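Monopolin complex subunit CSM1 (Candida glabrata, PDB 6MJC) is a subunit of the monopolin complex and binds a Dsn1 peptide, consistent with a role in recruiting monopolin to the kinetochore. Local coordinates at residues Ile8-Phe13 with Thr29-Asp34; Glu14-Val19 with Gln103-Met108; Asp34-Ser39 with Ile43-Leu48. One frame throughout, in Å; residues are numbered along the deposited sequence.

Contact 1 (Ile8-Phe13 with Thr29-Asp34)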
# COMPACT_ATOMS: atom_id res chain seq x y z
N ILE A 8 -3.67 3.99 15.00
CA ILE A 8 -5.12 3.91 14.90
C ILE A 8 -5.55 3.63 13.47
O ILE A 8 -6.40 2.77 13.21
CB ILE A 8 -5.75 5.20 15.44
CG1 ILE A 8 -5.43 5.34 16.94
CG2 ILE A 8 -7.26 5.20 15.18
CD1 ILE A 8 -5.73 6.71 17.50
N ILE A 9 -4.98 4.37 12.50
CA ILE A 9 -5.36 4.19 11.10
C ILE A 9 -5.03 2.79 10.63
O ILE A 9 -5.83 2.14 9.93
CB ILE A 9 -4.73 5.28 10.22
CG1 ILE A 9 -5.36 6.61 10.65
CG2 ILE A 9 -4.92 4.95 8.78
CD1 ILE A 9 -5.56 7.59 9.55
N LYS A 10 -3.82 2.32 10.93
CA LYS A 10 -3.42 0.96 10.57
C LYS A 10 -4.40 -0.07 11.12
O LYS A 10 -4.86 -0.96 10.39
CB LYS A 10 -2.01 0.66 11.10
CG LYS A 10 -1.58 -0.81 10.97
CD LYS A 10 -0.85 -1.29 12.22
CE LYS A 10 -0.86 -2.82 12.32
NZ LYS A 10 -0.30 -3.29 13.63
N ASP A 11 -4.70 0.02 12.42
CA ASP A 11 -5.56 -0.97 13.07
C ASP A 11 -6.92 -1.05 12.38
O ASP A 11 -7.51 -2.13 12.27
CB ASP A 11 -5.76 -0.60 14.55
CG ASP A 11 -4.55 -0.91 15.38
OD1 ASP A 11 -3.60 -1.50 14.81
OD2 ASP A 11 -4.55 -0.56 16.58
N LEU A 12 -7.46 0.08 11.97
CA LEU A 12 -8.71 0.04 11.23
C LEU A 12 -8.48 -0.48 9.82
O LEU A 12 -9.30 -1.24 9.31
CB LEU A 12 -9.35 1.42 11.25
CG LEU A 12 -9.58 1.97 12.67
CD1 LEU A 12 -10.33 3.33 12.39
CD2 LEU A 12 -10.28 1.10 13.67
N PHE A 13 -7.36 -0.12 9.18
CA PHE A 13 -7.13 -0.55 7.80
C PHE A 13 -7.11 -2.08 7.70
O PHE A 13 -7.67 -2.66 6.75
CB PHE A 13 -5.84 0.04 7.25
CG PHE A 13 -5.70 -0.13 5.75
CD1 PHE A 13 -6.24 0.79 4.89
CD2 PHE A 13 -5.10 -1.24 5.23
CE1 PHE A 13 -6.16 0.64 3.55
CE2 PHE A 13 -5.01 -1.42 3.87
CZ PHE A 13 -5.55 -0.47 3.02
N THR A 29 11.40 5.26 9.89
CA THR A 29 10.61 6.02 8.93
C THR A 29 9.11 5.99 9.27
O THR A 29 8.40 6.94 8.95
CB THR A 29 10.83 5.45 7.53
OG1 THR A 29 10.23 4.16 7.47
CG2 THR A 29 12.34 5.35 7.17
N GLY A 30 8.61 4.91 9.86
CA GLY A 30 7.20 4.85 10.18
C GLY A 30 6.73 3.41 10.33
O GLY A 30 7.50 2.52 10.66
N LEU A 31 5.44 3.21 10.09
CA LEU A 31 4.76 1.95 10.31
C LEU A 31 4.38 1.37 8.97
O LEU A 31 3.79 2.07 8.15
CB LEU A 31 3.51 2.16 11.18
CG LEU A 31 2.61 0.93 11.29
CD1 LEU A 31 3.30 -0.22 11.97
CD2 LEU A 31 1.32 1.32 12.04
N TRP A 32 4.80 0.12 8.73
CA TRP A 32 4.70 -0.52 7.43
C TRP A 32 3.99 -1.85 7.56
O TRP A 32 4.16 -2.55 8.55
CB TRP A 32 6.11 -0.76 6.79
CG TRP A 32 6.85 0.48 6.51
CD1 TRP A 32 7.50 1.29 7.43
CD2 TRP A 32 6.99 1.10 5.26
NE1 TRP A 32 8.06 2.36 6.79
CE2 TRP A 32 7.76 2.28 5.46
CE3 TRP A 32 6.52 0.81 3.97
CZ2 TRP A 32 8.11 3.13 4.41
CZ3 TRP A 32 6.87 1.66 2.93
CH2 TRP A 32 7.65 2.81 3.16
N PHE A 33 3.23 -2.22 6.52
CA PHE A 33 2.68 -3.56 6.54
C PHE A 33 2.38 -4.10 5.16
O PHE A 33 2.09 -3.35 4.23
CB PHE A 33 1.41 -3.66 7.36
CG PHE A 33 0.38 -2.64 7.03
CD1 PHE A 33 0.42 -1.42 7.65
CD2 PHE A 33 -0.64 -2.91 6.14
CE1 PHE A 33 -0.53 -0.47 7.40
CE2 PHE A 33 -1.62 -1.95 5.89
CZ PHE A 33 -1.56 -0.73 6.51
N ASP A 34 2.48 -5.42 5.04
CA ASP A 34 2.23 -6.11 3.78
C ASP A 34 0.75 -6.46 3.76
O ASP A 34 0.19 -6.87 4.78
CB ASP A 34 3.03 -7.40 3.66
CG ASP A 34 4.40 -7.19 3.10
OD1 ASP A 34 4.82 -6.03 2.94
OD2 ASP A 34 5.06 -8.20 2.81
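Phe13 and Lys10, one turn apart on the first helix, pack against Phe33 and Leu31 on strand 30-37, joining helix to antiparallel sheet in a kinetochore-type globular domain resembling the RWD fold. The helix segment and the strand segment run nearly parallel, 11° between their N-to-C directions, with axes 10.2 Å apart, so the gap is bridged entirely by side chains and no hydrogen bond crosses it. The packed part is built from the Lys10 methylenes and the two phenylalanines. Lys10 CD presses on Leu31 CD2 at 3.4 Å, tighter than usual van der Waals contact, the two side chains crossing at about a right angle. The lysine chain slides past Phe33 in the opposite direction, Lys10 CG standing 3.7 Å from Phe33 CE1. Phe13 CD2 comes to 3.6 Å from Phe33 CE2, near the plane of the Phe33 ring and at its edge. The two rings are turned 48° from each other with centroids 5.7 Å apart, an oblique aromatic pair. With chi1 at 50°, Phe33 sets its CG between its backbone N and carbonyl carbon, and the ring then lies toward the helix. Tyr46, Leu48 and Leu101 also pack on Phe13.

The loose side is the outer end of Lys10. High B-factors mark this lysine as poorly ordered, and its ammonium makes a long ion pair, Lys10 NZ to Asp11 OD1 at 3.9 Å. On the sheet face turned from the helix, Trp32 packs on an acidic side chain of the bound peptide, and its NE1 donates, close to the indole plane, to Thr29 OG1 at 2.9 Å.

Contact 2 (Glu14-Val19 with Gln103-Met108)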
# COMPACT_ATOMS: atom_id res chain seq x y z
N GLU A 14 -6.54 -2.75 8.71
CA GLU A 14 -6.41 -4.20 8.69
C GLU A 14 -7.73 -4.92 8.76
O GLU A 14 -7.78 -6.12 8.47
CB GLU A 14 -5.51 -4.68 9.84
CG GLU A 14 -6.02 -4.47 11.25
CD GLU A 14 -5.00 -4.89 12.30
OE1 GLU A 14 -5.26 -4.70 13.51
OE2 GLU A 14 -3.94 -5.43 11.91
N HIS A 15 -8.80 -4.25 9.20
CA HIS A 15 -10.10 -4.90 9.31
C HIS A 15 -11.04 -4.50 8.18
O HIS A 15 -12.25 -4.77 8.26
CB HIS A 15 -10.74 -4.55 10.66
CG HIS A 15 -10.05 -5.14 11.85
ND1 HIS A 15 -9.16 -4.42 12.63
CD2 HIS A 15 -10.07 -6.38 12.38
CE1 HIS A 15 -8.70 -5.19 13.60
NE2 HIS A 15 -9.24 -6.39 13.47
N LEU A 16 -10.54 -3.81 7.15
CA LEU A 16 -11.38 -3.44 6.02
C LEU A 16 -11.80 -4.68 5.24
O LEU A 16 -11.11 -5.69 5.23
CB LEU A 16 -10.63 -2.49 5.09
CG LEU A 16 -10.46 -1.05 5.57
CD1 LEU A 16 -9.58 -0.28 4.62
CD2 LEU A 16 -11.79 -0.38 5.71
N CYS A 17 -12.96 -4.59 4.58
CA CYS A 17 -13.47 -5.73 3.82
C CYS A 17 -12.46 -6.08 2.74
O CYS A 17 -11.97 -5.21 2.02
CB CYS A 17 -14.82 -5.40 3.16
SG CYS A 17 -16.24 -5.32 4.22
N GLY A 18 -12.10 -7.36 2.65
CA GLY A 18 -11.27 -7.79 1.55
C GLY A 18 -9.79 -7.59 1.75
O GLY A 18 -9.01 -7.82 0.81
N VAL A 19 -9.36 -7.16 2.93
CA VAL A 19 -7.98 -6.80 3.21
C VAL A 19 -7.39 -7.82 4.18
O VAL A 19 -8.00 -8.14 5.20
CB VAL A 19 -7.91 -5.38 3.81
CG1 VAL A 19 -6.57 -5.16 4.56
CG2 VAL A 19 -8.10 -4.34 2.73
N GLN A 103 -9.89 7.03 -1.00
CA GLN A 103 -9.96 6.96 -2.46
C GLN A 103 -9.11 5.81 -2.99
O GLN A 103 -9.49 5.13 -3.95
CB GLN A 103 -9.50 8.29 -3.08
CG GLN A 103 -10.35 9.51 -2.75
CD GLN A 103 -9.75 10.79 -3.32
OE1 GLN A 103 -9.29 10.82 -4.47
NE2 GLN A 103 -9.74 11.84 -2.52
N PHE A 104 -7.92 5.62 -2.41
CA PHE A 104 -7.03 4.55 -2.84
C PHE A 104 -7.67 3.18 -2.63
O PHE A 104 -7.70 2.35 -3.54
CB PHE A 104 -5.73 4.59 -2.05
CG PHE A 104 -4.96 3.29 -2.11
CD1 PHE A 104 -4.13 3.01 -3.17
CD2 PHE A 104 -5.10 2.32 -1.13
CE1 PHE A 104 -3.44 1.82 -3.24
CE2 PHE A 104 -4.42 1.12 -1.20
CZ PHE A 104 -3.60 0.85 -2.27
N TYR A 105 -8.26 2.96 -1.45
CA TYR A 105 -8.85 1.66 -1.15
C TYR A 105 -10.03 1.39 -2.06
O TYR A 105 -10.20 0.27 -2.55
CB TYR A 105 -9.27 1.61 0.33
CG TYR A 105 -10.19 0.45 0.65
CD1 TYR A 105 -9.70 -0.85 0.83
CD2 TYR A 105 -11.53 0.65 0.76
CE1 TYR A 105 -10.58 -1.90 1.12
CE2 TYR A 105 -12.43 -0.39 1.07
CZ TYR A 105 -11.93 -1.66 1.24
OH TYR A 105 -12.84 -2.65 1.53
N ILE A 106 -10.85 2.40 -2.32
CA ILE A 106 -12.00 2.23 -3.20
C ILE A 106 -11.55 1.92 -4.62
O ILE A 106 -12.11 1.04 -5.28
CB ILE A 106 -12.87 3.49 -3.19
CG1 ILE A 106 -13.51 3.68 -1.81
CG2 ILE A 106 -13.98 3.38 -4.26
CD1 ILE A 106 -14.25 4.98 -1.64
N LYS A 107 -10.58 2.68 -5.14
CA LYS A 107 -10.04 2.43 -6.49
C LYS A 107 -9.49 1.02 -6.61
O LYS A 107 -9.78 0.30 -7.58
CB LYS A 107 -8.94 3.45 -6.79
CG LYS A 107 -8.18 3.29 -8.12
CD LYS A 107 -9.11 3.38 -9.30
CE LYS A 107 -9.45 4.81 -9.63
NZ LYS A 107 -10.14 4.87 -10.96
N MET A 108 -8.71 0.60 -5.62
CA MET A 108 -8.15 -0.75 -5.68
C MET A 108 -9.26 -1.79 -5.64
O MET A 108 -9.24 -2.76 -6.41
CB MET A 108 -7.17 -0.99 -4.53
CG MET A 108 -6.56 -2.39 -4.52
SD MET A 108 -5.36 -2.68 -5.79
CE MET A 108 -4.01 -1.72 -5.13
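Tyr105, on the helix 101-113, lays one face of its ring against Leu16, where the loop after helix 5-13 closes in a type II beta turn, Leu16 to Val19, ahead of the first strand of the RWD-like sheet. Leu16 CD1 sits 4.0 Å from the ring centroid and only 16° off the ring normal, which meets the geometry of a CH-pi contact; its closest ring atom is Tyr105 CD1, at 3.8 Å, so the methyl is offset toward the rim. Leu16 CB adds a second touch nearer the phenol end, and the two side chains run past each other in opposite directions. Val19 CG2 approaches obliquely, 3.8 Å from Tyr105 CE1.

Leu16 and Tyr105 CA atoms are 9.2 Å apart, and Tyr105 spans that distance because its CG stands opposite the backbone N (chi1 165°), projecting the ring from the helix to the turn. The turn is closed by Val19 N donating to Leu16 O at 3.2 Å, and Gly18 occupies its third position with a positive phi, as a type II turn commonly requires. Just before Tyr105 on the same helix, Gln103 OE1 is hydrogen-bonded to the backbone of the bound peptide, and Phe104 packs on an aromatic side chain of that peptide; the helix thus faces both turn and ligand. The single polar bond of the contact runs from Tyr105 OH to Cys17 O, 2.7 Å long, arriving in the carbonyl plane on a lone pair with a C=O...donor angle of 130°.

Contact 3 (Asp34-Ser39 with Ile43-Leu48)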
# COMPACT_ATOMS: atom_id res chain seq x y z
N ASP A 34 2.48 -5.42 5.04
CA ASP A 34 2.23 -6.11 3.78
C ASP A 34 0.75 -6.46 3.76
O ASP A 34 0.19 -6.87 4.78
CB ASP A 34 3.03 -7.40 3.66
CG ASP A 34 4.40 -7.19 3.10
OD1 ASP A 34 4.82 -6.03 2.94
OD2 ASP A 34 5.06 -8.20 2.81
N THR A 35 0.13 -6.33 2.59
CA THR A 35 -1.31 -6.48 2.46
C THR A 35 -1.60 -7.30 1.22
O THR A 35 -0.89 -7.19 0.21
CB THR A 35 -2.02 -5.13 2.30
OG1 THR A 35 -1.55 -4.21 3.28
CG2 THR A 35 -3.51 -5.29 2.45
N SER A 36 -2.63 -8.12 1.31
CA SER A 36 -3.26 -8.79 0.19
C SER A 36 -4.69 -8.28 0.13
O SER A 36 -5.39 -8.25 1.15
CB SER A 36 -3.21 -10.31 0.40
OG SER A 36 -3.91 -10.98 -0.62
N GLN A 37 -5.11 -7.84 -1.04
CA GLN A 37 -6.47 -7.33 -1.21
C GLN A 37 -7.11 -8.01 -2.40
O GLN A 37 -6.44 -8.31 -3.39
CB GLN A 37 -6.47 -5.82 -1.41
CG GLN A 37 -7.82 -5.26 -1.34
CD GLN A 37 -7.88 -3.78 -1.42
OE1 GLN A 37 -6.93 -3.08 -1.16
NE2 GLN A 37 -9.05 -3.28 -1.76
N GLY A 38 -8.41 -8.29 -2.29
CA GLY A 38 -9.18 -8.79 -3.41
C GLY A 38 -9.71 -10.19 -3.15
O GLY A 38 -9.28 -10.90 -2.24
N SER A 39 -10.67 -10.57 -3.99
CA SER A 39 -11.44 -11.77 -3.81
C SER A 39 -11.04 -12.80 -4.88
O SER A 39 -9.87 -12.79 -5.34
CB SER A 39 -12.92 -11.38 -3.85
OG SER A 39 -13.22 -10.78 -5.09
N ILE A 43 -6.41 -10.82 -7.10
CA ILE A 43 -5.71 -10.50 -5.87
C ILE A 43 -4.49 -9.65 -6.20
O ILE A 43 -3.71 -10.00 -7.09
CB ILE A 43 -5.29 -11.76 -5.11
CG1 ILE A 43 -6.51 -12.48 -4.54
CG2 ILE A 43 -4.33 -11.38 -3.98
CD1 ILE A 43 -6.19 -13.79 -3.84
N MET A 44 -4.30 -8.60 -5.42
CA MET A 44 -3.13 -7.75 -5.49
C MET A 44 -2.45 -7.72 -4.13
O MET A 44 -3.12 -7.54 -3.10
CB MET A 44 -3.54 -6.35 -5.92
CG MET A 44 -2.41 -5.38 -6.04
SD MET A 44 -1.44 -5.77 -7.53
CE MET A 44 -0.14 -4.64 -7.19
N ASP A 45 -1.15 -7.96 -4.14
CA ASP A 45 -0.33 -7.80 -2.95
C ASP A 45 0.39 -6.46 -3.02
O ASP A 45 0.90 -6.05 -4.08
CB ASP A 45 0.67 -8.95 -2.78
CG ASP A 45 0.04 -10.23 -2.27
OD1 ASP A 45 -0.17 -10.38 -1.05
OD2 ASP A 45 -0.23 -11.10 -3.10
N TYR A 46 0.43 -5.78 -1.89
CA TYR A 46 1.14 -4.51 -1.81
C TYR A 46 1.55 -4.26 -0.37
O TYR A 46 1.02 -4.85 0.58
CB TYR A 46 0.29 -3.34 -2.34
CG TYR A 46 -1.06 -3.12 -1.67
CD1 TYR A 46 -1.17 -2.25 -0.59
CD2 TYR A 46 -2.21 -3.72 -2.13
CE1 TYR A 46 -2.42 -2.02 0.05
CE2 TYR A 46 -3.46 -3.51 -1.49
CZ TYR A 46 -3.55 -2.65 -0.43
OH TYR A 46 -4.76 -2.39 0.19
N LYS A 47 2.47 -3.33 -0.21
CA LYS A 47 2.93 -2.86 1.09
C LYS A 47 2.50 -1.40 1.23
O LYS A 47 2.61 -0.65 0.27
CB LYS A 47 4.45 -3.01 1.13
CG LYS A 47 5.13 -2.70 2.43
CD LYS A 47 6.65 -2.92 2.15
CE LYS A 47 7.44 -2.50 3.34
NZ LYS A 47 8.86 -2.62 3.01
N LEU A 48 1.96 -1.03 2.39
CA LEU A 48 1.67 0.36 2.73
C LEU A 48 2.66 0.81 3.79
O LEU A 48 2.92 0.10 4.77
CB LEU A 48 0.25 0.53 3.27
CG LEU A 48 -0.88 0.42 2.24
CD1 LEU A 48 -2.14 0.79 2.92
CD2 LEU A 48 -0.64 1.29 1.00
O HOH W 1 1.15 -9.11 0.67
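Thr35 and Tyr46 face each other as a hydrogen-bonded antiparallel pair: Thr35 N donates to Tyr46 O at 2.7 Å, and Tyr46 N to Thr35 O at 2.9 Å. Two residues on, Gln37 N reaches Met44 O at 2.9 Å and Met44 N returns to Gln37 O at 3.0 Å, so four backbone bonds set the register. The side chains of these residues share one face of the sheet. There Thr35 CB lies over the Tyr46 ring, 4.0 Å from its centroid, a CH-pi contact offset toward the rim. Tyr46 holds CG between its backbone N and carbonyl carbon (chi1 58°), which swings the ring across to the neighbouring strand, and its OH donates to Gln37 OE1 at 2.6 Å, slightly tilted from the amide plane. Thr35 OG1, buried beside this ring, has no modelled hydrogen-bond partner.

On the opposite face Asp34 sits across from Lys47 and Ser36 from Asp45, non-hydrogen-bonded pairs. Asp34 OD1 lies against the aliphatic part of Lys47, 3.4 Å from its CG, while a water lies between Asp45 OD1 and Thr35 O, its bond to Thr35 O weak.

The second shell fixes these groups. Arg20 bonds Ser36 OG, Arg74 makes a salt bridge with Asp45 OD2, and Lys47 NZ is hydrogen-bonded to Tyr25 OH. Across the other face Phe104 meets the Tyr46 ring edge-to-face and Met108 packs on Gln37, both from the helix 101-113. With strand segments running at 148° to each other and only a short connection between them, this is a beta hairpin, the 30-37 and 44-52 pair of the antiparallel RWD-like sheet.

Contacts 1 and 3 are in series along strand 30-37 and share Asp34; their centres lie about 14 Å apart, and Phe33 N to Leu48 O at 2.9 Å, a probable hydrogen bond, continues the hairpin pairing into contact 1. Contact 3 is nested inside the chain loop closed by contact 2, with centres about 9 Å apart, and Gly18 O to Gly38 N at 3.2 Å, a probable hydrogen bond, links turn to strand end. Contacts 1 and 2 abut where Phe13 O lies 3.5 Å from Val19 CG1. Thr29 and Trp32 of contact 1 and Gln103 and Phe104 of contact 2 pack on the bound peptide, while Lys47 of contact 3 adds packing and a weak, long ion pair.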